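PDB 3QVA: transthyretin-like protein from Klebsiella pneumoniae subsp. pneumoniae, which probably catalyses the hydrolysis of 5-hydroxyisourate to 2-oxo-4-hydroxy-4-carboxy-5-ureidoimidazoline, a step of purine metabolism, and works as a homotetramer. Local coordinates for residues 71-76 / 105-110; 67-72 / 83-88; 12-17 / 48-53. All coordinates share one frame; numbering follows the deposited sequence. Where two conformers were deposited one is given.

All three contacts lie in one transthyretin-family fold. Contacts 1 and 2 share helix 69-75, their centres about 8 Å apart: the end of strand 62-67 and the helix start are held to strand 82-90 by backbone bonds and a salt bridge at a partly buried site, whereas Trp-72 and Phe-73 pack, without polar bonds, on the buried turn between strands 99-106 and 109-113. Contact 3, its centre about 17 Å from that of contact 1 and about 14 Å from that of contact 2, is a buried strand pairing in the sheet of those two strands, with a polar face where Arg-49 stacks on His-15 and reaches a phosphate. Ile-16 touches both Ile-105 and Ala-67, linking all three.

Contact 1 of 3, residues 71-76 / 105-110; sequences AWFARA and IAPGGW
Phe-73, on helix 69-75, faces the beta turn that joins strands 99-106 and 109-113, its CA lying 7.2 Å from that of Pro-107, too far for backbone pairing, so side chains carry the contact. The Phe-73 ring reaches the chain at the start of the turn: its CZ lies 3.5 Å from the carbonyl carbon of Ala-106, and CE2 comes 3.7 Å from Pro-107 CD. Pro-107 CG sits over one face of the ring, 4.0 Å from its centroid and 19° off the normal, a CH-pi contact, while CE3 of the neighbouring Trp-72 covers the opposite face. The turn is type I, running from Ala-106 to Gly-109; proline suits its second position because the ring already fixes phi near the value required. In this transthyretin-like fold the short helix thus packs against a hairpin whose second strand, through Gly-109 and Trp-110, continues the sheet into a second subunit. Ile-105 fills the angle between the two aromatic rings. With CG1 placed between its backbone N and carbonyl carbon (chi1 73°), its tip CD1 comes 3.9 Å from Phe-73 CZ and equally 3.9 Å from Trp-72 CZ3, meeting both rings obliquely. A branched aliphatic chain suits this buried place, having no polar group to satisfy. The indole can join this apolar cluster because its NE1 is hydrogen-bonded to the backbone oxygen of Glu-26.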
loop_
_atom_site.group_PDB
_atom_site.type_symbol
_atom_site.label_atom_id
_atom_site.label_comp_id
_atom_site.label_asym_id
_atom_site.label_seq_id
_atom_site.Cartn_x
_atom_site.Cartn_y
_atom_site.Cartn_z
ATOM N N ALA A 71 -4.074 19.013 4.507
ATOM C CA ALA A 71 -4.888 19.946 5.296
ATOM C C ALA A 71 -5.588 19.237 6.449
ATOM O O ALA A 71 -5.681 19.782 7.556
ATOM C CB ALA A 71 -5.904 20.653 4.406
ATOM N N TRP A 72 -6.077 18.025 6.185
ATOM C CA TRP A 72 -6.731 17.202 7.197
ATOM C C TRP A 72 -5.761 16.821 8.324
ATOM O O TRP A 72 -6.098 16.953 9.506
ATOM C CB TRP A 72 -7.344 15.958 6.549
ATOM C CG TRP A 72 -8.156 15.110 7.468
ATOM C CD1 TRP A 72 -9.433 15.345 7.885
ATOM C CD2 TRP A 72 -7.761 13.865 8.058
ATOM N NE1 TRP A 72 -9.856 14.329 8.708
ATOM C CE2 TRP A 72 -8.847 13.411 8.838
ATOM C CE3 TRP A 72 -6.589 13.095 8.016
ATOM C CZ2 TRP A 72 -8.806 12.214 9.562
ATOM C CZ3 TRP A 72 -6.551 11.897 8.736
ATOM C CH2 TRP A 72 -7.654 11.474 9.500
ATOM N N PHE A 73 -4.555 16.380 7.964
ATOM C CA PHE A 73 -3.556 16.043 8.972
ATOM C C PHE A 73 -3.155 17.272 9.783
ATOM O O PHE A 73 -3.018 17.187 11.006
ATOM C CB PHE A 73 -2.316 15.388 8.355
ATOM C CG PHE A 73 -2.506 13.940 7.985
ATOM C CD1 PHE A 73 -2.244 13.504 6.688
ATOM C CD2 PHE A 73 -2.921 13.008 8.934
ATOM C CE1 PHE A 73 -2.401 12.157 6.335
ATOM C CE2 PHE A 73 -3.086 11.664 8.597
ATOM C CZ PHE A 73 -2.821 11.236 7.282
ATOM N N ALA A 74 -2.988 18.403 9.098
ATOM C CA ALA A 74 -2.592 19.664 9.733
ATOM C C ALA A 74 -3.619 20.182 10.742
ATOM O O ALA A 74 -3.243 20.722 11.792
ATOM C CB ALA A 74 -2.295 20.721 8.680
ATOM N N ARG A 75 -4.907 20.016 10.429
ATOM C CA ARG A 75 -5.992 20.419 11.331
ATOM C C ARG A 75 -5.999 19.608 12.619
ATOM O O ARG A 75 -6.471 20.081 13.658
ATOM C CB ARG A 75 -7.354 20.292 10.651
ATOM C CG ARG A 75 -7.670 21.413 9.688
ATOM C CD ARG A 75 -9.151 21.432 9.334
ATOM N NE ARG A 75 -9.600 20.208 8.673
ATOM C CZ ARG A 75 -9.485 19.967 7.367
ATOM N NH1 ARG A 75 -8.919 20.859 6.565
ATOM N NH2 ARG A 75 -9.931 18.824 6.866
ATOM N N ALA A 76 -5.475 18.389 12.534
ATOM C CA ALA A 76 -5.320 17.505 13.680
ATOM C C ALA A 76 -3.942 17.670 14.333
ATOM O O ALA A 76 -3.593 16.923 15.246
ATOM C CB ALA A 76 -5.532 16.069 13.250
ATOM N N ILE A 105 -4.528 6.306 3.783
ATOM C CA ILE A 105 -3.630 7.432 4.047
ATOM C C ILE A 105 -2.902 7.349 5.386
ATOM O O ILE A 105 -3.369 6.698 6.328
ATOM C CB ILE A 105 -4.366 8.803 3.911
ATOM C CG1 ILE A 105 -5.320 9.051 5.095
ATOM C CG2 ILE A 105 -5.118 8.862 2.581
ATOM C CD1 ILE A 105 -5.943 10.458 5.113
ATOM N N ALA A 106 -1.755 8.018 5.438
ATOM C CA ALA A 106 -0.938 8.147 6.641
ATOM C C ALA A 106 -0.027 9.350 6.446
ATOM O O ALA A 106 0.222 9.760 5.303
ATOM C CB ALA A 106 -0.109 6.868 6.869
ATOM N N PRO A 107 0.485 9.937 7.550
ATOM C CA PRO A 107 1.389 11.065 7.335
ATOM C C PRO A 107 2.597 10.724 6.455
ATOM O O PRO A 107 3.088 11.590 5.729
ATOM C CB PRO A 107 1.809 11.445 8.759
ATOM C CG PRO A 107 0.587 11.120 9.564
ATOM C CD PRO A 107 0.097 9.815 8.968
ATOM N N GLY A 108 3.052 9.474 6.491
ATOM C CA GLY A 108 4.253 9.094 5.756
ATOM C C GLY A 108 4.042 8.320 4.469
ATOM O O GLY A 108 4.991 7.775 3.919
ATOM N N GLY A 109 2.814 8.284 3.972
ATOM C CA GLY A 109 2.552 7.578 2.711
ATOM C C GLY A 109 1.083 7.389 2.448
ATOM O O GLY A 109 0.251 7.529 3.349
ATOM N N TRP A 110 0.748 7.097 1.197
ATOM C CA TRP A 110 -0.638 6.829 0.866
ATOM C C TRP A 110 -0.750 5.933 -0.345
ATOM O O TRP A 110 0.210 5.782 -1.119
ATOM C CB TRP A 110 -1.439 8.132 0.688
ATOM C CG TRP A 110 -1.082 8.952 -0.529
ATOM C CD1 TRP A 110 -0.074 9.862 -0.639
ATOM C CD2 TRP A 110 -1.761 8.946 -1.787
ATOM N NE1 TRP A 110 -0.075 10.419 -1.900
ATOM C CE2 TRP A 110 -1.102 9.875 -2.622
ATOM C CE3 TRP A 110 -2.867 8.245 -2.289
ATOM C CZ2 TRP A 110 -1.510 10.120 -3.939
ATOM C CZ3 TRP A 110 -3.278 8.491 -3.596
ATOM C CH2 TRP A 110 -2.593 9.422 -4.407
#

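Contact 2 of 3, residues 67-72 / 83-88; sequences AETGAW and TRAQID
Backbone bonds tie Ala-67 to Ala-85 as an antiparallel hydrogen-bonded pair: Ala-67 N donates to Ala-85 O at 2.8 Å, and Ala-85 N donates back to Ala-67 O at 2.9 Å. Beyond Glu-68 the chain enters helix 69-75, and Gly-70 N makes a weak bond of 3.2 Å to Thr-83 O. Glycine suits this point, since a CB would run into that same oxygen. The charged interaction joins Glu-68, at the N-cap position, to Arg-84, whose guanidinium, in the conformer described here, one of two, grips the carboxylate side-on. Arg-84 NE gives a straight bond to Glu-68 OE2 (3.1 Å, 171°), with OE2 in the guanidinium plane, while NH1 reaches the syn lone pair of OE1 at 2.9 Å. The flat groups are turned 44° against each other. The bend of Arg-84 at chi3 (49°) carries the guanidinium alongside the glutamate. This is the edge-strand side of the four-stranded antiparallel sheet of the transthyretin fold, where strand 62-67 passes into the helix; strand 82-90 pairs in turn with its counterpart in a second subunit. A water fills the polar corner, donating to Glu-68 OE1 and Thr-83 O and accepting from Ala-71 N, one of the amides of the first helical turn. Apolar packing takes the other face: small Ala-67 and Ala-85 let Phe-103 approach, and Thr-69 CG2 lies 3.9 Å from Ala-85 CB.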
loop_
_atom_site.group_PDB
_atom_site.type_symbol
_atom_site.label_atom_id
_atom_site.label_comp_id
_atom_site.label_asym_id
_atom_site.label_seq_id
_atom_site.Cartn_x
_atom_site.Cartn_y
_atom_site.Cartn_z
ATOM N N ALA A 67 -7.974 14.298 -2.812
ATOM C CA ALA A 67 -8.272 14.330 -1.382
ATOM C C ALA A 67 -7.316 15.286 -0.693
ATOM O O ALA A 67 -6.104 15.206 -0.876
ATOM C CB ALA A 67 -8.173 12.929 -0.773
ATOM N N GLU A 68 -7.864 16.208 0.093
ATOM C CA GLU A 68 -7.045 17.212 0.745
ATOM C C GLU A 68 -6.488 16.649 2.050
ATOM O O GLU A 68 -6.880 17.041 3.148
ATOM C CB GLU A 68 -7.856 18.495 0.958
ATOM C CG GLU A 68 -8.249 19.160 -0.363
ATOM C CD GLU A 68 -7.052 19.729 -1.104
ATOM O OE1 GLU A 68 -6.145 20.257 -0.435
ATOM O OE2 GLU A 68 -7.017 19.649 -2.355
ATOM N N THR A 69 -5.559 15.715 1.909
ATOM C CA THR A 69 -5.055 14.951 3.041
ATOM C C THR A 69 -4.122 15.764 3.940
ATOM O O THR A 69 -4.181 15.651 5.175
ATOM C CB THR A 69 -4.344 13.674 2.566
ATOM O OG1 THR A 69 -3.314 14.025 1.636
ATOM C CG2 THR A 69 -5.343 12.745 1.874
ATOM N N GLY A 70 -3.281 16.597 3.327
ATOM C CA GLY A 70 -2.319 17.407 4.076
ATOM C C GLY A 70 -3.021 18.370 5.014
ATOM O O GLY A 70 -2.634 18.506 6.183
ATOM N N ALA A 71 -4.074 19.013 4.507
ATOM C CA ALA A 71 -4.888 19.946 5.296
ATOM C C ALA A 71 -5.588 19.237 6.449
ATOM O O ALA A 71 -5.681 19.782 7.556
ATOM C CB ALA A 71 -5.904 20.653 4.406
ATOM N N TRP A 72 -6.077 18.025 6.185
ATOM C CA TRP A 72 -6.731 17.202 7.197
ATOM C C TRP A 72 -5.761 16.821 8.324
ATOM O O TRP A 72 -6.098 16.953 9.506
ATOM C CB TRP A 72 -7.344 15.958 6.549
ATOM C CG TRP A 72 -8.156 15.110 7.468
ATOM C CD1 TRP A 72 -9.433 15.345 7.885
ATOM C CD2 TRP A 72 -7.761 13.865 8.058
ATOM N NE1 TRP A 72 -9.856 14.329 8.708
ATOM C CE2 TRP A 72 -8.847 13.411 8.838
ATOM C CE3 TRP A 72 -6.589 13.095 8.016
ATOM C CZ2 TRP A 72 -8.806 12.214 9.562
ATOM C CZ3 TRP A 72 -6.551 11.897 8.736
ATOM C CH2 TRP A 72 -7.654 11.474 9.500
ATOM N N THR A 83 1.196 16.888 0.497
ATOM C CA THR A 83 0.283 18.032 0.619
ATOM C C THR A 83 -1.176 17.693 0.293
ATOM O O THR A 83 -2.094 18.307 0.833
ATOM C CB THR A 83 0.735 19.212 -0.254
ATOM O OG1 THR A 83 0.815 18.790 -1.618
ATOM C CG2 THR A 83 2.098 19.711 0.195
ATOM N N ARG A 84 -1.367 16.733 -0.612
ATOM C CA ARG A 84 -2.690 16.244 -0.989
ATOM C C ARG A 84 -2.495 14.918 -1.705
ATOM O O ARG A 84 -1.356 14.512 -1.954
ATOM C CB ARG A 84 -3.445 17.250 -1.878
ATOM C CG ARG A 84 -2.645 17.840 -3.031
ATOM C CD ARG A 84 -3.411 18.975 -3.706
ATOM N NE ARG A 84 -3.931 19.923 -2.724
ATOM C CZ ARG A 84 -3.191 20.831 -2.095
ATOM N NH1 ARG A 84 -3.752 21.647 -1.209
ATOM N NH2 ARG A 84 -1.890 20.922 -2.344
ATOM N N ALA A 85 -3.598 14.246 -2.011
ATOM C CA ALA A 85 -3.559 12.966 -2.687
ATOM C C ALA A 85 -4.441 13.050 -3.922
ATOM O O ALA A 85 -5.663 13.131 -3.817
ATOM C CB ALA A 85 -4.030 11.854 -1.743
ATOM N N GLN A 86 -3.802 13.060 -5.087
ATOM C CA GLN A 86 -4.506 13.156 -6.354
ATOM C C GLN A 86 -4.477 11.814 -7.080
ATOM O O GLN A 86 -3.402 11.230 -7.271
ATOM C CB GLN A 86 -3.882 14.254 -7.225
ATOM C CG GLN A 86 -4.543 14.398 -8.582
ATOM C CD GLN A 86 -3.896 15.464 -9.454
ATOM O OE1 GLN A 86 -3.362 15.160 -10.525
ATOM N NE2 GLN A 86 -3.937 16.715 -9.004
ATOM N N ILE A 87 -5.659 11.336 -7.472
ATOM C CA ILE A 87 -5.789 10.152 -8.316
ATOM C C ILE A 87 -6.233 10.574 -9.715
ATOM O O ILE A 87 -7.193 11.344 -9.873
ATOM C CB ILE A 87 -6.829 9.160 -7.760
ATOM C CG1 ILE A 87 -6.450 8.688 -6.356
ATOM C CG2 ILE A 87 -6.969 7.954 -8.704
ATOM C CD1 ILE A 87 -7.589 7.907 -5.695
ATOM N N ASP A 88 -5.534 10.071 -10.724
ATOM C CA ASP A 88 -5.885 10.363 -12.109
ATOM C C ASP A 88 -6.314 9.067 -12.771
ATOM O O ASP A 88 -5.543 8.110 -12.826
ATOM C CB ASP A 88 -4.683 10.968 -12.827
ATOM C CG ASP A 88 -4.328 12.334 -12.297
ATOM O OD1 ASP A 88 -3.324 12.446 -11.554
ATOM O OD2 ASP A 88 -5.076 13.291 -12.609
HETATM O O HOH W 1 -4.567 19.147 1.606
#

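Contact 3 of 3, residues 12-17 / 48-53; sequences LSTHIL and GRIATF. With PO4 (phosphate ion), chain F.
The guanidinium of Arg-49 lies flat on the His-15 ring, centres 3.8 Å apart and planes at 13°, the two residues themselves forming a non-hydrogen-bonded antiparallel pair. Arginine suits this place: its chain, extended from CG to NE (chi2 179°, chi3 -175°), sets CZ over the ring centre and leaves the nitrogens for other partners. NH2 bonds weakly (3.3 Å) to O3 of a phosphate, probably from the crystallisation liquor, held also by Arg-49, His-15 and His-100 of a fourth subunit, an interface site that can take an anion. His-15 NE2 is hydrogen-bonded to OG of Ser-116 of that subunit, and a water accepts from Arg-49 NH1 and donates to Thr-14 O.

Thr-14 and Ile-50 trade two backbone bonds. Ile-16 N donates to Gly-48 O at 2.7 Å; glycine suits, as phi is positive and a CB would strike Ile-16 O. Ser-13 OG is hydrogen-bonded to His-98 NE2 and His-100 ND1, and Thr-14 OG1 to Leu-101 O. Another water accepts from Leu-12 N and donates to Thr-52 OG1, itself bonded to Ser-54 O; Phe-53 N bonds weakly to Leu-12 O. Strand 12-18 lies between 49-50 and parallel 99-106, while Leu-12, Ile-16 and Phe-53 pack on strands 29-34 and 62-67.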
loop_
_atom_site.group_PDB
_atom_site.type_symbol
_atom_site.label_atom_id
_atom_site.label_comp_id
_atom_site.label_asym_id
_atom_site.label_seq_id
_atom_site.Cartn_x
_atom_site.Cartn_y
_atom_site.Cartn_z
ATOM N N LEU A 12 -19.300 7.055 -9.132
ATOM C CA LEU A 12 -18.014 7.112 -8.450
ATOM C C LEU A 12 -18.182 7.281 -6.946
ATOM O O LEU A 12 -18.935 8.142 -6.489
ATOM C CB LEU A 12 -17.161 8.248 -9.016
ATOM C CG LEU A 12 -15.800 8.533 -8.374
ATOM C CD1 LEU A 12 -14.828 7.370 -8.602
ATOM C CD2 LEU A 12 -15.223 9.823 -8.918
ATOM N N SER A 13 -17.463 6.460 -6.185
ATOM C CA SER A 13 -17.449 6.587 -4.739
ATOM C C SER A 13 -16.028 6.498 -4.197
ATOM O O SER A 13 -15.115 6.019 -4.883
ATOM C CB SER A 13 -18.318 5.509 -4.094
ATOM O OG SER A 13 -17.830 4.209 -4.386
ATOM N N THR A 14 -15.846 6.974 -2.971
ATOM C CA THR A 14 -14.579 6.777 -2.277
ATOM C C THR A 14 -14.774 6.454 -0.804
ATOM O O THR A 14 -15.879 6.575 -0.252
ATOM C CB THR A 14 -13.588 7.971 -2.473
ATOM O OG1 THR A 14 -12.264 7.562 -2.096
ATOM C CG2 THR A 14 -14.000 9.178 -1.643
ATOM N N HIS A 15 -13.677 6.020 -0.193
ATOM C CA HIS A 15 -13.613 5.656 1.200
ATOM C C HIS A 15 -12.189 5.996 1.602
ATOM O O HIS A 15 -11.249 5.619 0.909
ATOM C CB HIS A 15 -13.894 4.154 1.333
ATOM C CG HIS A 15 -13.862 3.637 2.738
ATOM N ND1 HIS A 15 -13.573 2.321 3.032
ATOM C CD2 HIS A 15 -14.097 4.245 3.925
ATOM C CE1 HIS A 15 -13.628 2.142 4.339
ATOM N NE2 HIS A 15 -13.949 3.292 4.905
ATOM N N ILE A 16 -12.025 6.750 2.683
ATOM C CA ILE A 16 -10.696 7.132 3.132
ATOM C C ILE A 16 -10.448 6.576 4.523
ATOM O O ILE A 16 -11.209 6.831 5.453
ATOM C CB ILE A 16 -10.469 8.672 3.092
ATOM C CG1 ILE A 16 -10.797 9.222 1.698
ATOM C CG2 ILE A 16 -9.034 9.004 3.494
ATOM C CD1 ILE A 16 -10.348 10.670 1.454
ATOM N N LEU A 17 -9.389 5.789 4.644
ATOM C CA LEU A 17 -8.992 5.225 5.920
ATOM C C LEU A 17 -7.639 5.778 6.331
ATOM O O LEU A 17 -6.711 5.816 5.526
ATOM C CB LEU A 17 -8.908 3.706 5.801
ATOM C CG LEU A 17 -10.259 3.010 5.637
ATOM C CD1 LEU A 17 -10.094 1.765 4.815
ATOM C CD2 LEU A 17 -10.892 2.709 6.999
ATOM N N GLY A 48 -15.855 7.638 6.817
ATOM C CA GLY A 48 -14.770 7.966 5.889
ATOM C C GLY A 48 -15.204 7.914 4.439
ATOM O O GLY A 48 -14.368 7.844 3.538
ATOM N N ARG A 49 -16.514 7.978 4.203
ATOM C CA ARG A 49 -17.064 7.685 2.876
ATOM C C ARG A 49 -17.721 8.866 2.176
ATOM O O ARG A 49 -18.222 9.792 2.818
ATOM C CB ARG A 49 -18.057 6.518 2.960
ATOM C CG ARG A 49 -17.401 5.186 3.305
ATOM C CD ARG A 49 -18.428 4.082 3.407
ATOM N NE ARG A 49 -17.844 2.821 3.861
ATOM C CZ ARG A 49 -17.295 1.908 3.061
ATOM N NH1 ARG A 49 -17.239 2.103 1.751
ATOM N NH2 ARG A 49 -16.801 0.790 3.579
ATOM N N ILE A 50 -17.675 8.830 0.849
ATOM C CA ILE A 50 -18.497 9.675 -0.008
ATOM C C ILE A 50 -19.176 8.720 -0.981
ATOM O O ILE A 50 -18.507 8.065 -1.790
ATOM C CB ILE A 50 -17.674 10.757 -0.761
ATOM C CG1 ILE A 50 -17.074 11.763 0.227
ATOM C CG2 ILE A 50 -18.554 11.493 -1.786
ATOM C CD1 ILE A 50 -15.962 12.618 -0.364
ATOM N N ALA A 51 -20.502 8.619 -0.881
ATOM C CA ALA A 51 -21.257 7.609 -1.632
ATOM C C ALA A 51 -21.319 7.853 -3.135
ATOM O O ALA A 51 -21.329 6.900 -3.922
ATOM C CB ALA A 51 -22.667 7.450 -1.057
ATOM N N THR A 52 -21.366 9.124 -3.529
ATOM C CA THR A 52 -21.437 9.506 -4.940
ATOM C C THR A 52 -20.929 10.932 -5.162
ATOM O O THR A 52 -21.059 11.788 -4.283
ATOM C CB THR A 52 -22.879 9.342 -5.513
ATOM O OG1 THR A 52 -22.869 9.560 -6.932
ATOM C CG2 THR A 52 -23.865 10.302 -4.832
ATOM N N PHE A 53 -20.341 11.176 -6.333
ATOM C CA PHE A 53 -19.849 12.507 -6.692
ATOM C C PHE A 53 -20.723 13.182 -7.738
ATOM O O PHE A 53 -20.384 14.254 -8.241
ATOM C CB PHE A 53 -18.401 12.440 -7.181
ATOM C CG PHE A 53 -17.401 12.263 -6.073
ATOM C CD1 PHE A 53 -16.798 13.368 -5.478
ATOM C CD2 PHE A 53 -17.069 10.993 -5.621
ATOM C CE1 PHE A 53 -15.875 13.206 -4.442
ATOM C CE2 PHE A 53 -16.151 10.821 -4.592
ATOM C CZ PHE A 53 -15.552 11.928 -3.999
HETATM P P PO4 F . -14.775 -2.505 1.685
HETATM O O1 PO4 F . -15.210 -2.377 0.246
HETATM O O2 PO4 F . -13.542 -3.386 1.755
HETATM O O3 PO4 F . -14.442 -1.130 2.211
HETATM O O4 PO4 F . -15.891 -3.100 2.514
HETATM O O HOH W 2 -20.880 9.276 -8.941
HETATM O O HOH W 3 -17.824 4.523 0.043
#